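Local structure of fructose-bisphosphate aldolase (Plasmodium falciparum, 4TR9) at residues D51-E56 against V316-Q321. The protein belongs to the class I fructose-bisphosphate aldolase family, enzymes built on a TIM barrel, and binds N'-[(E)-(2,4-dichlorophenyl)methylidene]-3,4-dihydroxybenzohydrazide. Numbering follows the deposited sequence.
Sequences DNIKLE and VLNTWQ
Ile53 packs its methyl groups against Leu317 on the last turn of helix 310-320 and against Gln321 just beyond it, and illustrates how one branched side chain can join two helix ends without any polar bond between them. Both branches border Leu317 O, the methyl CG2 more closely at 3.3 Å and CD1 at 3.7 Å. CG2 also lies 3.7 Å from Asn318 OD1, while CD1 alone goes on to Leu317 CD2 at 3.8 Å. That inner branch is aimed by a chi1 of 58°, which places CG1 with backbone neighbours on both flanks, and by an extended chi2 of 179°. The side chains of Ile53 and Leu317 cross at about a right angle. The same CD1 lies 4.0 Å from Gln321 CA. Next to it, Leu55 sends CD2 to the six-membered ring of Trp320, 3.8 Å from CZ3, an oblique approach in which the two side chains again run nearly perpendicular.

In the TIM barrel, helices 43-52 and 310-320 follow strands 35-39 and 303-308, which are neighbours in the sheet, and the contact joins the ends of these helices. Leu317 O accepts the 2.9 Å bond from Gln321 N, and Gln321 then leaves the helix with positive phi. On the other segment, Lys54 N donates a hydrogen bond to Asp51 O (3.2 Å) as the chain turns out of its own helix, and both Ile53 and Leu55 start out toward 316-321. Farther out, Phe50 packs against Leu55, Leu317 and Trp320, and Tyr65 of helix 59-70 meets the indole with its ring plane inclined by about 25°.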
loop_
_atom_site.group_PDB
_atom_site.type_symbol
_atom_site.label_atom_id
_atom_site.label_comp_id
_atom_site.label_asym_id
_atom_site.label_seq_id
_atom_site.Cartn_x
_atom_site.Cartn_y
_atom_site.Cartn_z
ATOM N N ASP A 51 -31.451 -3.582 -32.811
ATOM C CA ASP A 51 -32.692 -4.263 -32.457
ATOM C C ASP A 51 -33.789 -3.273 -32.077
ATOM O O ASP A 51 -34.966 -3.504 -32.352
ATOM C CB ASP A 51 -32.456 -5.243 -31.305
ATOM C CG ASP A 51 -31.534 -6.384 -31.688
ATOM O OD1 ASP A 51 -31.495 -6.743 -32.884
ATOM O OD2 ASP A 51 -30.847 -6.921 -30.793
ATOM N N ASN A 52 -33.396 -2.172 -31.443
ATOM C CA ASN A 52 -34.348 -1.156 -31.006
ATOM C C ASN A 52 -35.002 -0.434 -32.179
ATOM O O ASN A 52 -36.178 -0.076 -32.119
ATOM C CB ASN A 52 -33.661 -0.144 -30.089
ATOM C CG ASN A 52 -33.170 -0.768 -28.797
ATOM O OD1 ASN A 52 -33.714 -1.770 -28.333
ATOM N ND2 ASN A 52 -32.138 -0.175 -28.208
ATOM N N ILE A 53 -34.235 -0.222 -33.243
ATOM C CA ILE A 53 -34.758 0.428 -34.438
ATOM C C ILE A 53 -35.167 -0.603 -35.483
ATOM O O ILE A 53 -35.394 -0.263 -36.645
ATOM C CB ILE A 53 -33.729 1.392 -35.058
ATOM C CG1 ILE A 53 -32.437 0.646 -35.398
ATOM C CG2 ILE A 53 -33.452 2.550 -34.113
ATOM C CD1 ILE A 53 -31.382 1.516 -36.045
ATOM N N LYS A 54 -35.260 -1.860 -35.052
ATOM C CA LYS A 54 -35.647 -2.970 -35.921
ATOM C C LYS A 54 -34.738 -3.056 -37.142
ATOM O O LYS A 54 -35.140 -2.727 -38.258
ATOM C CB LYS A 54 -37.111 -2.841 -36.352
ATOM C CG LYS A 54 -38.112 -3.427 -35.362
ATOM C CD LYS A 54 -38.148 -2.645 -34.056
ATOM C CE LYS A 54 -38.896 -3.408 -32.978
ATOM N NZ LYS A 54 -38.884 -2.680 -31.679
ATOM N N LEU A 55 -33.509 -3.501 -36.912
ATOM C CA LEU A 55 -32.505 -3.581 -37.963
ATOM C C LEU A 55 -31.610 -4.794 -37.743
ATOM O O LEU A 55 -31.179 -5.060 -36.622
ATOM C CB LEU A 55 -31.671 -2.299 -37.999
ATOM C CG LEU A 55 -30.528 -2.233 -39.012
ATOM C CD1 LEU A 55 -31.062 -2.332 -40.432
ATOM C CD2 LEU A 55 -29.725 -0.955 -38.820
ATOM N N GLU A 56 -31.337 -5.531 -38.815
ATOM C CA GLU A 56 -30.499 -6.721 -38.721
ATOM C C GLU A 56 -29.039 -6.339 -38.487
ATOM O O GLU A 56 -28.525 -5.399 -39.095
ATOM C CB GLU A 56 -30.638 -7.583 -39.984
ATOM C CG GLU A 56 -30.253 -6.897 -41.293
ATOM C CD GLU A 56 -31.356 -6.017 -41.864
ATOM O OE1 GLU A 56 -32.293 -5.661 -41.119
ATOM O OE2 GLU A 56 -31.285 -5.684 -43.066
ATOM N N VAL A 316 -29.884 9.668 -33.238
ATOM C CA VAL A 316 -29.407 9.451 -34.599
ATOM C C VAL A 316 -29.928 8.129 -35.149
ATOM O O VAL A 316 -30.430 8.064 -36.272
ATOM C CB VAL A 316 -27.869 9.462 -34.665
ATOM C CG1 VAL A 316 -27.395 9.134 -36.071
ATOM C CG2 VAL A 316 -27.332 10.810 -34.219
ATOM N N LEU A 317 -29.807 7.079 -34.346
ATOM C CA LEU A 317 -30.286 5.753 -34.719
ATOM C C LEU A 317 -31.793 5.746 -34.957
ATOM O O LEU A 317 -32.280 5.096 -35.883
ATOM C CB LEU A 317 -29.920 4.735 -33.637
ATOM C CG LEU A 317 -28.461 4.276 -33.592
ATOM C CD1 LEU A 317 -28.102 3.763 -32.208
ATOM C CD2 LEU A 317 -28.224 3.196 -34.635
ATOM N N ASN A 318 -32.527 6.471 -34.118
ATOM C CA ASN A 318 -33.978 6.555 -34.245
ATOM C C ASN A 318 -34.400 7.261 -35.528
ATOM O O ASN A 318 -35.429 6.933 -36.118
ATOM C CB ASN A 318 -34.580 7.274 -33.038
ATOM C CG ASN A 318 -34.406 6.497 -31.749
ATOM O OD1 ASN A 318 -34.458 5.267 -31.741
ATOM N ND2 ASN A 318 -34.199 7.213 -30.650
ATOM N N THR A 319 -33.600 8.232 -35.953
ATOM C CA THR A 319 -33.888 8.984 -37.167
ATOM C C THR A 319 -33.487 8.190 -38.406
ATOM O O THR A 319 -34.213 8.158 -39.400
ATOM C CB THR A 319 -33.161 10.341 -37.171
ATOM O OG1 THR A 319 -33.511 11.077 -35.992
ATOM C CG2 THR A 319 -33.541 11.152 -38.398
ATOM N N TRP A 320 -32.329 7.544 -38.331
ATOM C CA TRP A 320 -31.792 6.779 -39.450
ATOM C C TRP A 320 -32.625 5.534 -39.748
ATOM O O TRP A 320 -33.101 5.354 -40.870
ATOM C CB TRP A 320 -30.340 6.390 -39.162
ATOM C CG TRP A 320 -29.705 5.560 -40.228
ATOM C CD1 TRP A 320 -29.673 5.826 -41.566
ATOM C CD2 TRP A 320 -28.986 4.334 -40.046
ATOM N NE1 TRP A 320 -28.986 4.837 -42.229
ATOM C CE2 TRP A 320 -28.554 3.910 -41.317
ATOM C CE3 TRP A 320 -28.670 3.554 -38.929
ATOM C CZ2 TRP A 320 -27.823 2.738 -41.504
ATOM C CZ3 TRP A 320 -27.945 2.390 -39.117
ATOM C CH2 TRP A 320 -27.530 1.994 -40.395
ATOM N N GLN A 321 -32.796 4.686 -38.736
ATOM C CA GLN A 321 -33.568 3.448 -38.852
ATOM C C GLN A 321 -33.077 2.540 -39.979
ATOM O O GLN A 321 -33.866 1.831 -40.603
ATOM C CB GLN A 321 -35.055 3.757 -39.053
ATOM C CG GLN A 321 -35.781 4.165 -37.782
ATOM C CD GLN A 321 -37.266 4.375 -38.004
ATOM O OE1 GLN A 321 -37.712 4.595 -39.130
ATOM N NE2 GLN A 321 -38.041 4.302 -36.928
#